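Local coordinates for methylmalonyl-CoA carboxyltransferase 12S subunit (Propionibacterium freudenreichii, PDB 1ON3), which transfers the carboxyl group of methylmalonyl-CoA to the biotin of the 1.3S subunit, as the homohexameric core of transcarboxylase, at residues 95-100 / 250-255; 130-135 / 167-172; 276-281 / 297-302. All blocks are in the same frame, centred on the assembly; numbering follows the deposited sequence.

Contact 1 of 3, residues 95-100 / 250-255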
ATOM      1  N   ARG E  95     -15.958 -27.701  -3.930  1.00 15.38           N
ATOM      2  CA  ARG E  95     -15.086 -26.711  -3.298  1.00 12.73           C
ATOM      3  C   ARG E  95     -13.789 -27.324  -2.811  1.00 14.68           C
ATOM      4  O   ARG E  95     -13.793 -28.288  -2.050  1.00 14.11           O
ATOM      5  CB  ARG E  95     -15.791 -26.058  -2.103  1.00 11.00           C
ATOM      6  CG  ARG E  95     -17.047 -25.283  -2.471  1.00 14.10           C
ATOM      7  CD  ARG E  95     -17.804 -24.832  -1.228  1.00 19.58           C
ATOM      8  NE  ARG E  95     -16.938 -24.082  -0.326  1.00 18.03           N
ATOM      9  CZ  ARG E  95     -17.322 -23.561   0.832  1.00 12.82           C
ATOM     10  NH1 ARG E  95     -18.582 -23.706   1.246  1.00  7.47           N
ATOM     11  NH2 ARG E  95     -16.441 -22.881   1.563  1.00 10.47           N
ATOM     12  N   PRO E  96     -12.654 -26.764  -3.237  1.00 13.14           N
ATOM     13  CA  PRO E  96     -11.351 -27.283  -2.816  1.00 13.85           C
ATOM     14  C   PRO E  96     -11.154 -27.117  -1.306  1.00 14.55           C
ATOM     15  O   PRO E  96     -11.477 -26.061  -0.745  1.00 13.82           O
ATOM     16  CB  PRO E  96     -10.365 -26.404  -3.599  1.00 14.72           C
ATOM     17  CG  PRO E  96     -11.168 -25.990  -4.821  1.00 15.20           C
ATOM     18  CD  PRO E  96     -12.499 -25.668  -4.208  1.00 15.15           C
ATOM     19  N   VAL E  97     -10.635 -28.155  -0.654  1.00 12.20           N
ATOM     20  CA  VAL E  97     -10.341 -28.101   0.775  1.00 10.35           C
ATOM     21  C   VAL E  97      -9.088 -28.919   1.053  1.00 12.80           C
ATOM     22  O   VAL E  97      -8.665 -29.713   0.213  1.00 13.61           O
ATOM     23  CB  VAL E  97     -11.479 -28.702   1.668  1.00 10.38           C
ATOM     24  CG1 VAL E  97     -12.759 -27.882   1.549  1.00  7.41           C
ATOM     25  CG2 VAL E  97     -11.721 -30.169   1.309  1.00 11.57           C
ATOM     26  N   HIS E  98      -8.493 -28.695   2.222  1.00  9.76           N
ATOM     27  CA  HIS E  98      -7.338 -29.454   2.692  1.00  9.56           C
ATOM     28  C   HIS E  98      -7.800 -30.086   4.003  1.00 13.74           C
ATOM     29  O   HIS E  98      -8.570 -29.476   4.751  1.00 10.98           O
ATOM     30  CB  HIS E  98      -6.125 -28.551   2.916  1.00 12.65           C
ATOM     31  CG  HIS E  98      -5.475 -28.118   1.641  1.00 16.11           C
ATOM     32  ND1 HIS E  98      -5.977 -27.101   0.853  1.00 15.03           N
ATOM     33  CD2 HIS E  98      -4.411 -28.624   0.973  1.00 14.32           C
ATOM     34  CE1 HIS E  98      -5.247 -27.001  -0.246  1.00 18.55           C
ATOM     35  NE2 HIS E  98      -4.293 -27.917  -0.199  1.00 13.51           N
ATOM     36  N   ALA E  99      -7.338 -31.298   4.291  1.00 12.06           N
ATOM     37  CA  ALA E  99      -7.795 -31.990   5.497  1.00  8.10           C
ATOM     38  C   ALA E  99      -6.755 -32.926   6.092  1.00 12.81           C
ATOM     39  O   ALA E  99      -5.819 -33.348   5.405  1.00 13.15           O
ATOM     40  CB  ALA E  99      -9.058 -32.784   5.169  1.00 10.98           C
ATOM     41  N   ALA E 100      -6.928 -33.230   7.376  1.00 11.11           N
ATOM     42  CA  ALA E 100      -6.048 -34.144   8.094  1.00 11.08           C
ATOM     43  C   ALA E 100      -6.953 -35.079   8.886  1.00 14.99           C
ATOM     44  O   ALA E 100      -8.033 -34.684   9.339  1.00 12.29           O
ATOM     45  CB  ALA E 100      -5.132 -33.381   9.032  1.00  8.26           C
ATOM     46  N   LYS E 250     -22.664 -29.122   6.373  1.00 13.69           N
ATOM     47  CA  LYS E 250     -23.685 -28.082   6.542  1.00 13.31           C
ATOM     48  C   LYS E 250     -23.009 -26.775   6.990  1.00 13.61           C
ATOM     49  O   LYS E 250     -23.251 -25.701   6.432  1.00  9.48           O
ATOM     50  CB  LYS E 250     -24.716 -28.526   7.589  1.00 11.65           C
ATOM     51  CG  LYS E 250     -25.818 -27.498   7.870  1.00 13.10           C
ATOM     52  CD  LYS E 250     -26.763 -27.376   6.701  1.00 17.69           C
ATOM     53  CE  LYS E 250     -27.891 -26.423   7.005  1.00 17.36           C
ATOM     54  NZ  LYS E 250     -28.771 -26.285   5.832  1.00 11.78           N
ATOM     55  N   LEU E 251     -22.146 -26.873   7.997  1.00 15.22           N
ATOM     56  CA  LEU E 251     -21.423 -25.707   8.497  1.00 10.52           C
ATOM     57  C   LEU E 251     -20.573 -25.084   7.388  1.00 12.26           C
ATOM     58  O   LEU E 251     -20.594 -23.870   7.168  1.00 12.46           O
ATOM     59  CB  LEU E 251     -20.521 -26.117   9.676  1.00  9.60           C
ATOM     60  CG  LEU E 251     -19.466 -25.106  10.145  1.00 10.40           C
ATOM     61  CD1 LEU E 251     -20.162 -23.853  10.720  1.00 11.77           C
ATOM     62  CD2 LEU E 251     -18.574 -25.760  11.215  1.00 13.58           C
ATOM     63  N   LEU E 252     -19.810 -25.908   6.683  1.00 11.94           N
ATOM     64  CA  LEU E 252     -18.973 -25.381   5.610  1.00 14.36           C
ATOM     65  C   LEU E 252     -19.779 -24.647   4.538  1.00  9.86           C
ATOM     66  O   LEU E 252     -19.302 -23.653   3.980  1.00 12.73           O
ATOM     67  CB  LEU E 252     -18.161 -26.502   4.957  1.00 12.48           C
ATOM     68  CG  LEU E 252     -17.156 -26.099   3.871  1.00 13.95           C
ATOM     69  CD1 LEU E 252     -16.075 -25.188   4.436  1.00 12.61           C
ATOM     70  CD2 LEU E 252     -16.525 -27.367   3.300  1.00 16.33           C
ATOM     71  N   SER E 253     -20.997 -25.114   4.264  1.00  8.59           N
ATOM     72  CA  SER E 253     -21.835 -24.499   3.231  1.00 11.13           C
ATOM     73  C   SER E 253     -22.150 -23.023   3.466  1.00 15.72           C
ATOM     74  O   SER E 253     -22.472 -22.312   2.517  1.00 15.50           O
ATOM     75  CB  SER E 253     -23.149 -25.284   3.052  1.00 12.45           C
ATOM     76  OG  SER E 253     -24.073 -25.062   4.111  1.00 13.90           O
ATOM     77  N   PHE E 254     -22.061 -22.557   4.717  1.00 12.32           N
ATOM     78  CA  PHE E 254     -22.329 -21.150   5.028  1.00 15.01           C
ATOM     79  C   PHE E 254     -21.073 -20.294   4.917  1.00 16.05           C
ATOM     80  O   PHE E 254     -21.141 -19.058   4.958  1.00 13.43           O
ATOM     81  CB  PHE E 254     -22.855 -20.980   6.469  1.00 15.47           C
ATOM     82  CG  PHE E 254     -24.242 -21.521   6.692  1.00 12.55           C
ATOM     83  CD1 PHE E 254     -24.428 -22.793   7.234  1.00 11.30           C
ATOM     84  CD2 PHE E 254     -25.358 -20.761   6.352  1.00 12.06           C
ATOM     85  CE1 PHE E 254     -25.710 -23.308   7.430  1.00 16.27           C
ATOM     86  CE2 PHE E 254     -26.639 -21.251   6.542  1.00 10.51           C
ATOM     87  CZ  PHE E 254     -26.821 -22.543   7.087  1.00 12.88           C
ATOM     88  N   LEU E 255     -19.926 -20.945   4.764  1.00 14.03           N
ATOM     89  CA  LEU E 255     -18.657 -20.229   4.746  1.00 12.45           C
ATOM     90  C   LEU E 255     -17.948 -20.030   3.421  1.00  9.70           C
ATOM     91  O   LEU E 255     -18.033 -20.852   2.512  1.00 12.56           O
ATOM     92  CB  LEU E 255     -17.661 -20.919   5.702  1.00  8.97           C
ATOM     93  CG  LEU E 255     -18.233 -21.408   7.042  1.00 12.00           C
ATOM     94  CD1 LEU E 255     -17.156 -22.171   7.844  1.00 10.55           C
ATOM     95  CD2 LEU E 255     -18.742 -20.209   7.833  1.00  8.89           C
TER

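Contact 2 of 3, residues 130-135 / 167-172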
ATOM      1  N   GLY E 130      -5.589 -20.631  -0.257  1.00 11.64           N
ATOM      2  CA  GLY E 130      -6.826 -20.026   0.217  1.00 10.21           C
ATOM      3  C   GLY E 130      -8.018 -20.961   0.374  1.00 11.24           C
ATOM      4  O   GLY E 130      -9.144 -20.610   0.001  1.00 13.26           O
ATOM      5  N   THR E 131      -7.808 -22.147   0.931  1.00  9.31           N
ATOM      6  CA  THR E 131      -8.938 -23.050   1.108  1.00 10.70           C
ATOM      7  C   THR E 131      -9.189 -23.393   2.567  1.00 10.39           C
ATOM      8  O   THR E 131      -8.316 -23.220   3.435  1.00 10.46           O
ATOM      9  CB  THR E 131      -8.749 -24.413   0.392  1.00 18.68           C
ATOM     10  OG1 THR E 131      -7.964 -25.272   1.236  1.00 18.11           O
ATOM     11  CG2 THR E 131      -8.050 -24.236  -0.967  1.00 15.55           C
ATOM     12  N   PRO E 132     -10.394 -23.888   2.858  1.00 10.57           N
ATOM     13  CA  PRO E 132     -10.736 -24.272   4.226  1.00 11.57           C
ATOM     14  C   PRO E 132      -9.844 -25.449   4.648  1.00 15.87           C
ATOM     15  O   PRO E 132      -9.313 -26.180   3.797  1.00 11.80           O
ATOM     16  CB  PRO E 132     -12.187 -24.706   4.103  1.00 14.02           C
ATOM     17  CG  PRO E 132     -12.718 -23.791   3.048  1.00 15.43           C
ATOM     18  CD  PRO E 132     -11.608 -23.770   2.022  1.00 12.43           C
ATOM     19  N   PHE E 133      -9.686 -25.617   5.958  1.00  8.93           N
ATOM     20  CA  PHE E 133      -8.900 -26.712   6.533  1.00  8.94           C
ATOM     21  C   PHE E 133      -9.764 -27.461   7.549  1.00 10.14           C
ATOM     22  O   PHE E 133     -10.295 -26.852   8.482  1.00  9.21           O
ATOM     23  CB  PHE E 133      -7.664 -26.181   7.254  1.00  8.78           C
ATOM     24  CG  PHE E 133      -6.920 -27.237   8.005  1.00 12.07           C
ATOM     25  CD1 PHE E 133      -6.848 -27.208   9.395  1.00 16.43           C
ATOM     26  CD2 PHE E 133      -6.324 -28.285   7.329  1.00 11.02           C
ATOM     27  CE1 PHE E 133      -6.187 -28.226  10.098  1.00 16.68           C
ATOM     28  CE2 PHE E 133      -5.666 -29.305   8.022  1.00 15.56           C
ATOM     29  CZ  PHE E 133      -5.602 -29.270   9.408  1.00 16.51           C
ATOM     30  N   LEU E 134      -9.891 -28.774   7.374  1.00  6.54           N
ATOM     31  CA  LEU E 134     -10.691 -29.613   8.271  1.00  9.64           C
ATOM     32  C   LEU E 134      -9.778 -30.687   8.874  1.00 11.95           C
ATOM     33  O   LEU E 134      -8.921 -31.238   8.190  1.00 12.66           O
ATOM     34  CB  LEU E 134     -11.862 -30.252   7.512  1.00 12.21           C
ATOM     35  CG  LEU E 134     -12.860 -29.219   6.949  1.00 14.93           C
ATOM     36  CD1 LEU E 134     -12.572 -29.009   5.468  1.00 18.28           C
ATOM     37  CD2 LEU E 134     -14.292 -29.689   7.142  1.00 11.46           C
ATOM     38  N   PHE E 135      -9.975 -30.978  10.153  1.00 10.21           N
ATOM     39  CA  PHE E 135      -9.121 -31.925  10.865  1.00 13.79           C
ATOM     40  C   PHE E 135      -9.915 -32.856  11.798  1.00 12.55           C
ATOM     41  O   PHE E 135     -10.608 -32.388  12.692  1.00 11.16           O
ATOM     42  CB  PHE E 135      -8.109 -31.094  11.673  1.00 12.34           C
ATOM     43  CG  PHE E 135      -6.954 -31.873  12.258  1.00 14.70           C
ATOM     44  CD1 PHE E 135      -5.833 -31.190  12.707  1.00 11.89           C
ATOM     45  CD2 PHE E 135      -6.996 -33.260  12.405  1.00 15.81           C
ATOM     46  CE1 PHE E 135      -4.762 -31.871  13.303  1.00 14.85           C
ATOM     47  CE2 PHE E 135      -5.926 -33.952  13.002  1.00 17.60           C
ATOM     48  CZ  PHE E 135      -4.810 -33.250  13.449  1.00 12.81           C
ATOM     49  N   VAL E 167      -8.114 -16.238   8.209  1.00 11.19           N
ATOM     50  CA  VAL E 167      -7.693 -16.208   6.801  1.00 12.85           C
ATOM     51  C   VAL E 167      -8.452 -17.301   6.051  1.00 12.29           C
ATOM     52  O   VAL E 167      -9.078 -17.035   5.027  1.00 14.24           O
ATOM     53  CB  VAL E 167      -6.178 -16.431   6.650  1.00 14.04           C
ATOM     54  CG1 VAL E 167      -5.770 -16.210   5.174  1.00 13.38           C
ATOM     55  CG2 VAL E 167      -5.411 -15.467   7.567  1.00 13.11           C
ATOM     56  N   VAL E 168      -8.392 -18.538   6.547  1.00 11.48           N
ATOM     57  CA  VAL E 168      -9.172 -19.625   5.952  1.00  9.97           C
ATOM     58  C   VAL E 168      -9.930 -20.277   7.111  1.00 11.84           C
ATOM     59  O   VAL E 168      -9.413 -20.349   8.218  1.00 13.16           O
ATOM     60  CB  VAL E 168      -8.300 -20.691   5.225  1.00 10.64           C
ATOM     61  CG1 VAL E 168      -7.586 -20.052   4.037  1.00  9.69           C
ATOM     62  CG2 VAL E 168      -7.299 -21.321   6.193  1.00  8.65           C
ATOM     63  N   PRO E 169     -11.174 -20.733   6.881  1.00 11.08           N
ATOM     64  CA  PRO E 169     -11.942 -21.357   7.964  1.00  9.07           C
ATOM     65  C   PRO E 169     -11.279 -22.647   8.421  1.00 12.61           C
ATOM     66  O   PRO E 169     -10.746 -23.390   7.597  1.00 11.26           O
ATOM     67  CB  PRO E 169     -13.309 -21.623   7.325  1.00 16.12           C
ATOM     68  CG  PRO E 169     -13.354 -20.701   6.143  1.00 15.68           C
ATOM     69  CD  PRO E 169     -11.946 -20.750   5.625  1.00  9.79           C
ATOM     70  N   GLN E 170     -11.316 -22.905   9.730  1.00  6.77           N
ATOM     71  CA  GLN E 170     -10.722 -24.111  10.303  1.00  4.68           C
ATOM     72  C   GLN E 170     -11.771 -24.819  11.147  1.00  7.32           C
ATOM     73  O   GLN E 170     -12.311 -24.239  12.093  1.00 11.30           O
ATOM     74  CB  GLN E 170      -9.519 -23.761  11.193  1.00  6.26           C
ATOM     75  CG  GLN E 170      -8.395 -23.018  10.509  1.00  9.10           C
ATOM     76  CD  GLN E 170      -7.283 -22.687  11.477  1.00  9.21           C
ATOM     77  OE1 GLN E 170      -6.450 -23.540  11.787  1.00 10.92           O
ATOM     78  NE2 GLN E 170      -7.277 -21.449  11.986  1.00  9.82           N
ATOM     79  N   ILE E 171     -12.061 -26.066  10.781  1.00  7.88           N
ATOM     80  CA  ILE E 171     -13.060 -26.889  11.449  1.00 10.30           C
ATOM     81  C   ILE E 171     -12.420 -28.133  12.080  1.00 11.92           C
ATOM     82  O   ILE E 171     -11.738 -28.910  11.411  1.00 13.99           O
ATOM     83  CB  ILE E 171     -14.149 -27.328  10.432  1.00 11.90           C
ATOM     84  CG1 ILE E 171     -14.857 -26.083   9.885  1.00 11.29           C
ATOM     85  CG2 ILE E 171     -15.165 -28.271  11.085  1.00 11.93           C
ATOM     86  CD1 ILE E 171     -15.775 -26.355   8.675  1.00 12.80           C
ATOM     87  N   ALA E 172     -12.638 -28.311  13.374  1.00 13.37           N
ATOM     88  CA  ALA E 172     -12.091 -29.462  14.060  1.00 11.36           C
ATOM     89  C   ALA E 172     -13.211 -30.440  14.373  1.00 13.32           C
ATOM     90  O   ALA E 172     -14.297 -30.036  14.800  1.00 14.14           O
ATOM     91  CB  ALA E 172     -11.417 -29.026  15.341  1.00  9.13           C
TER

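Contact 3 of 3, residues 276-281 / 297-302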
ATOM      1  N   THR E 276     -48.034 -12.410   8.595  1.00 20.81           N
ATOM      2  CA  THR E 276     -48.723 -11.909   9.773  1.00 24.15           C
ATOM      3  C   THR E 276     -48.553 -12.740  11.036  1.00 23.01           C
ATOM      4  O   THR E 276     -48.810 -12.247  12.132  1.00 21.93           O
ATOM      5  CB  THR E 276     -50.225 -11.752   9.491  1.00 25.02           C
ATOM      6  OG1 THR E 276     -50.773 -13.032   9.162  1.00 21.33           O
ATOM      7  CG2 THR E 276     -50.443 -10.790   8.321  1.00 25.79           C
ATOM      8  N   GLU E 277     -48.127 -13.993  10.898  1.00 23.82           N
ATOM      9  CA  GLU E 277     -47.942 -14.840  12.067  1.00 23.34           C
ATOM     10  C   GLU E 277     -46.870 -14.261  12.975  1.00 20.87           C
ATOM     11  O   GLU E 277     -46.881 -14.501  14.176  1.00 19.80           O
ATOM     12  CB  GLU E 277     -47.548 -16.264  11.666  1.00 29.81           C
ATOM     13  CG  GLU E 277     -48.592 -16.991  10.839  1.00 37.89           C
ATOM     14  CD  GLU E 277     -48.209 -18.436  10.563  1.00 45.58           C
ATOM     15  OE1 GLU E 277     -48.317 -19.270  11.487  1.00 49.03           O
ATOM     16  OE2 GLU E 277     -47.788 -18.734   9.424  1.00 47.40           O
ATOM     17  N   LEU E 278     -45.955 -13.486  12.398  1.00 21.17           N
ATOM     18  CA  LEU E 278     -44.880 -12.863  13.172  1.00 20.54           C
ATOM     19  C   LEU E 278     -45.417 -11.864  14.202  1.00 24.83           C
ATOM     20  O   LEU E 278     -44.753 -11.568  15.202  1.00 17.88           O
ATOM     21  CB  LEU E 278     -43.908 -12.154  12.237  1.00 17.95           C
ATOM     22  CG  LEU E 278     -42.860 -13.034  11.552  1.00 23.78           C
ATOM     23  CD1 LEU E 278     -42.249 -12.300  10.351  1.00 18.29           C
ATOM     24  CD2 LEU E 278     -41.786 -13.419  12.591  1.00 20.57           C
ATOM     25  N   ARG E 279     -46.614 -11.335  13.956  1.00 19.36           N
ATOM     26  CA  ARG E 279     -47.206 -10.384  14.891  1.00 22.31           C
ATOM     27  C   ARG E 279     -47.626 -11.063  16.179  1.00 17.92           C
ATOM     28  O   ARG E 279     -47.815 -10.402  17.198  1.00 23.89           O
ATOM     29  CB  ARG E 279     -48.454  -9.743  14.295  1.00 19.91           C
ATOM     30  CG  ARG E 279     -48.228  -8.887  13.079  1.00 24.17           C
ATOM     31  CD  ARG E 279     -49.571  -8.483  12.501  1.00 22.09           C
ATOM     32  NE  ARG E 279     -49.415  -7.729  11.263  1.00 21.48           N
ATOM     33  CZ  ARG E 279     -50.377  -7.579  10.359  1.00 21.55           C
ATOM     34  NH1 ARG E 279     -51.565  -8.135  10.561  1.00 25.70           N
ATOM     35  NH2 ARG E 279     -50.148  -6.891   9.249  1.00 22.55           N
ATOM     36  N   ASP E 280     -47.771 -12.382  16.146  1.00 24.13           N
ATOM     37  CA  ASP E 280     -48.254 -13.077  17.338  1.00 26.75           C
ATOM     38  C   ASP E 280     -47.258 -13.887  18.148  1.00 26.49           C
ATOM     39  O   ASP E 280     -47.597 -14.391  19.219  1.00 30.74           O
ATOM     40  CB  ASP E 280     -49.429 -13.971  16.941  1.00 31.36           C
ATOM     41  CG  ASP E 280     -50.460 -13.231  16.109  1.00 33.25           C
ATOM     42  OD1 ASP E 280     -50.890 -12.145  16.542  1.00 34.22           O
ATOM     43  OD2 ASP E 280     -50.832 -13.731  15.027  1.00 36.87           O
ATOM     44  N   ILE E 281     -46.033 -14.006  17.661  1.00 22.70           N
ATOM     45  CA  ILE E 281     -45.036 -14.797  18.363  1.00 22.17           C
ATOM     46  C   ILE E 281     -44.571 -14.159  19.662  1.00 21.75           C
ATOM     47  O   ILE E 281     -44.454 -14.840  20.680  1.00 22.56           O
ATOM     48  CB  ILE E 281     -43.815 -15.057  17.466  1.00 21.76           C
ATOM     49  CG1 ILE E 281     -44.257 -15.797  16.202  1.00 26.94           C
ATOM     50  CG2 ILE E 281     -42.780 -15.866  18.227  1.00 21.72           C
ATOM     51  CD1 ILE E 281     -43.179 -15.911  15.129  1.00 26.35           C
ATOM     52  N   ALA E 297     -37.202 -18.724  12.348  1.00 12.99           N
ATOM     53  CA  ALA E 297     -37.737 -19.637  11.341  1.00 14.24           C
ATOM     54  C   ALA E 297     -38.616 -18.943  10.314  1.00 16.90           C
ATOM     55  O   ALA E 297     -38.618 -19.312   9.136  1.00 17.19           O
ATOM     56  CB  ALA E 297     -38.512 -20.762  12.006  1.00 16.95           C
ATOM     57  N   LYS E 298     -39.357 -17.929  10.746  1.00 17.82           N
ATOM     58  CA  LYS E 298     -40.236 -17.212   9.830  1.00 21.59           C
ATOM     59  C   LYS E 298     -39.568 -16.126   9.004  1.00 21.73           C
ATOM     60  O   LYS E 298     -40.184 -15.590   8.081  1.00 22.08           O
ATOM     61  CB  LYS E 298     -41.427 -16.626  10.593  1.00 20.85           C
ATOM     62  CG  LYS E 298     -42.301 -17.707  11.207  1.00 24.60           C
ATOM     63  CD  LYS E 298     -43.536 -17.150  11.885  1.00 32.66           C
ATOM     64  CE  LYS E 298     -44.331 -18.280  12.532  1.00 36.75           C
ATOM     65  NZ  LYS E 298     -44.649 -19.369  11.560  1.00 40.23           N
ATOM     66  N   ILE E 299     -38.313 -15.801   9.299  1.00 18.24           N
ATOM     67  CA  ILE E 299     -37.659 -14.760   8.527  1.00 14.72           C
ATOM     68  C   ILE E 299     -36.497 -15.223   7.650  1.00 15.06           C
ATOM     69  O   ILE E 299     -36.126 -14.534   6.703  1.00 15.34           O
ATOM     70  CB  ILE E 299     -37.185 -13.603   9.425  1.00 20.20           C
ATOM     71  CG1 ILE E 299     -36.138 -14.088  10.422  1.00 21.61           C
ATOM     72  CG2 ILE E 299     -38.380 -13.031  10.191  1.00 25.99           C
ATOM     73  CD1 ILE E 299     -35.529 -12.961  11.241  1.00 25.80           C
ATOM     74  N   VAL E 300     -35.929 -16.387   7.943  1.00 14.88           N
ATOM     75  CA  VAL E 300     -34.815 -16.884   7.137  1.00 11.62           C
ATOM     76  C   VAL E 300     -35.312 -17.831   6.045  1.00 14.64           C
ATOM     77  O   VAL E 300     -36.381 -18.434   6.174  1.00 12.67           O
ATOM     78  CB  VAL E 300     -33.751 -17.616   8.017  1.00 13.16           C
ATOM     79  CG1 VAL E 300     -33.282 -16.695   9.122  1.00 13.81           C
ATOM     80  CG2 VAL E 300     -34.315 -18.892   8.609  1.00 14.05           C
ATOM     81  N   ASP E 301     -34.528 -17.956   4.973  1.00 17.90           N
ATOM     82  CA  ASP E 301     -34.885 -18.814   3.844  1.00 14.66           C
ATOM     83  C   ASP E 301     -35.282 -20.222   4.253  1.00 17.29           C
ATOM     84  O   ASP E 301     -34.529 -20.918   4.924  1.00 16.55           O
ATOM     85  CB  ASP E 301     -33.720 -18.928   2.845  1.00 13.22           C
ATOM     86  CG  ASP E 301     -33.529 -17.680   1.996  1.00 19.94           C
ATOM     87  OD1 ASP E 301     -32.714 -17.746   1.042  1.00 19.23           O
ATOM     88  OD2 ASP E 301     -34.180 -16.646   2.271  1.00 16.68           O
ATOM     89  N   TRP E 302     -36.464 -20.649   3.830  1.00 15.87           N
ATOM     90  CA  TRP E 302     -36.941 -22.001   4.122  1.00 16.55           C
ATOM     91  C   TRP E 302     -37.038 -22.356   5.608  1.00 14.69           C
ATOM     92  O   TRP E 302     -37.254 -23.521   5.951  1.00 14.93           O
ATOM     93  CB  TRP E 302     -36.029 -23.027   3.441  1.00 15.82           C
ATOM     94  CG  TRP E 302     -35.527 -22.597   2.101  1.00 20.55           C
ATOM     95  CD1 TRP E 302     -34.253 -22.224   1.779  1.00 20.16           C
ATOM     96  CD2 TRP E 302     -36.290 -22.505   0.893  1.00 19.56           C
ATOM     97  NE1 TRP E 302     -34.173 -21.908   0.441  1.00 24.72           N
ATOM     98  CE2 TRP E 302     -35.410 -22.071  -0.126  1.00 22.38           C
ATOM     99  CE3 TRP E 302     -37.632 -22.750   0.574  1.00 26.99           C
ATOM    100  CZ2 TRP E 302     -35.829 -21.876  -1.444  1.00 26.86           C
ATOM    101  CZ3 TRP E 302     -38.050 -22.556  -0.741  1.00 28.81           C
ATOM    102  CH2 TRP E 302     -37.149 -22.124  -1.730  1.00 28.49           C
TER

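Contact 1 of 3, residues 95-100 / 250-255
This is a polar contact beside a small apolar patch: Arg95, at the start of strand 95-102, reaches across to the carbonyls of Leu252 and Leu255, at the C-terminal part of helix 241-253 and the residues after it. Its guanidinium shows how one cation can serve two backbone oxygens. Arg95 NH1 donates to Leu252 O at 2.8 Å, with an N-H...O angle of 146°. It comes from above the carbonyl plane, 52° out of it, while Leu255 N uses the same oxygen from the other face, so that Leu252 O is held from both sides. Arg95 NH2 adds a weak, strongly bent bond to Leu255 O at 2.7 Å. The arginine chain runs out extended and then turns at chi3 (54°), which swings the guanidinium in over Leu252; the CG of that leucine sits 3.6 Å above one face, toward the rim, and its CD1 is 3.7 Å from Arg95 NH2. In the crotonase-like fold of the N-terminal carboxyltransferase half, this joins a strand inside the mixed sheet to the helix that follows the sheet's last strand, 236-238. Gln257 adds to it, accepting from Arg95 NE and donating to Pro96 O. With Arg95 replaced by an alanine, Leu252 O would probably keep Leu255 N as its one partner among these residues, and the guanidinium face that lies over Leu252 would be lost. Beside the charged group, Leu252 CD2 meets Val97 CG1 at 4.2 Å, and Leu252 also touches Ile92 and Pro132.

Contact 2 of 3, residues 130-135 / 167-172
Phe133 O is gripped twice by the neighbouring strand: Ile171 N donates to it at 3.0 Å, and the CA of Gln170 adds a CA-H...O contact to Phe133 O at 3.3 Å. The same pairing of one N-H with one CA-H recurs at the next oxygens. Pro169 O takes Phe133 N at 3.0 Å with Pro132 CA close by, and Ile171 O takes Phe135 N at 3.0 Å with Leu134 CA beside it. Phe133 thus bonds through its N to Pro169 and through its O to Ile171, the residues on either side of Gln170, which identifies the pairing as parallel; the short segments 133-135 and 170-172 run only 11° from exact alignment.

On one face Leu134 and Ile171 stand abreast, heading the same way. CG of Leu134 and CG1 of Ile171 both stand opposite the carbonyl carbon (chi1 -63° and -62°), and Leu134 CD2 lies 4.0 Å from Ile171 CD1. Phe133, Gln170, Phe135 and Ala172 occupy the other face; the amide of Gln170 is turned to Asn161 O through NE2. Before the strands proper, Pro132 and Pro169 lie flank to flank, and Val168 presses its CB to 3.1 Å from Thr131 O, a tight fit. Thr131 OG1 itself is engaged by His98 ND1. Gly130, with positive phi, is the C-prime residue of the Schellman motif ending helix 113-129.

The two strands bracket helix 147-164 in a beta-alpha-beta unit. Phe133 and Phe135 pack on Met123 and Val119 of helix 113-129, Phe135 also on Met157 and Gln170 on Leu164 of helix 147-164, while strand 95-102 bonds to the far side of strand 133-139 through His98 and Ala100.

Contact 3 of 3, residues 276-281 / 297-302
Lys298 lies against Leu278, Ile281 and Glu277, and its chain can be followed outward carbon by carbon, an instance of a lysine whose methylenes pack while its ammonium group is left to a carboxylate. At the root, CB of Lys298 meets Leu278 CD2 at 3.8 Å, the two side chains passing in opposite senses. CG stands opposite the carbonyl carbon (chi1 -64°) and the chain then runs extended, which delivers Lys298 CD to Ile281 CD1 at 3.5 Å, closer than ordinary van der Waals packing. Lys298 CE is still 3.7 Å from Ile281 CD1, and it also approaches CB of Glu277, at 3.9 Å. A bend at the last torsion (chi4 -54°) then brings NZ to the carboxylate, with Lys298 NZ 3.7 Å from Glu277 OE1. This is a long salt bridge; the glutamate crosses the lysine at about a right angle and offers its two oxygens at nearly equal range, so the attraction is probably diffuse rather than directional.

The packing joins two short, weakly bonded helices, about 278-281 and the end of 293-299, within the C-terminal carboxyltransferase region, ahead in the chain of strand 305-308. Beneath the lysine the interface turns buried and apolar: Leu278 CD1 sits 3.9 Å from Ile299 CG2, the two side chains again crossing nearly square. Ile299 continues inward onto Thr495 and Ile499 of helix 495-505, and Leu278 also rests on Val295. Arg279, next to Leu278 in sequence, forms a salt bridge with Asp491 and packs on Met12 of a neighbouring subunit.

How the contacts relate
Contacts 1 and 2 are neighbours, with centres 7 Å apart, and share the N-terminal mixed sheet, in which strands 95-102 and 133-139 lie side by side. Along the chain contact 2 is nested within the loop that contact 1 closes, so helix 241-253 packs back on the sheet that holds the beta-alpha-beta unit. Contact 3 comes later, its centre about 30 Å from that of contact 1 and 33 Å from that of contact 2, and it belongs to the C-terminal half, which carries a second seven-stranded sheet in the same strand order. The three thus sample both halves of a duplicated carboxyltransferase, two in one sheet's surroundings and one before the other's.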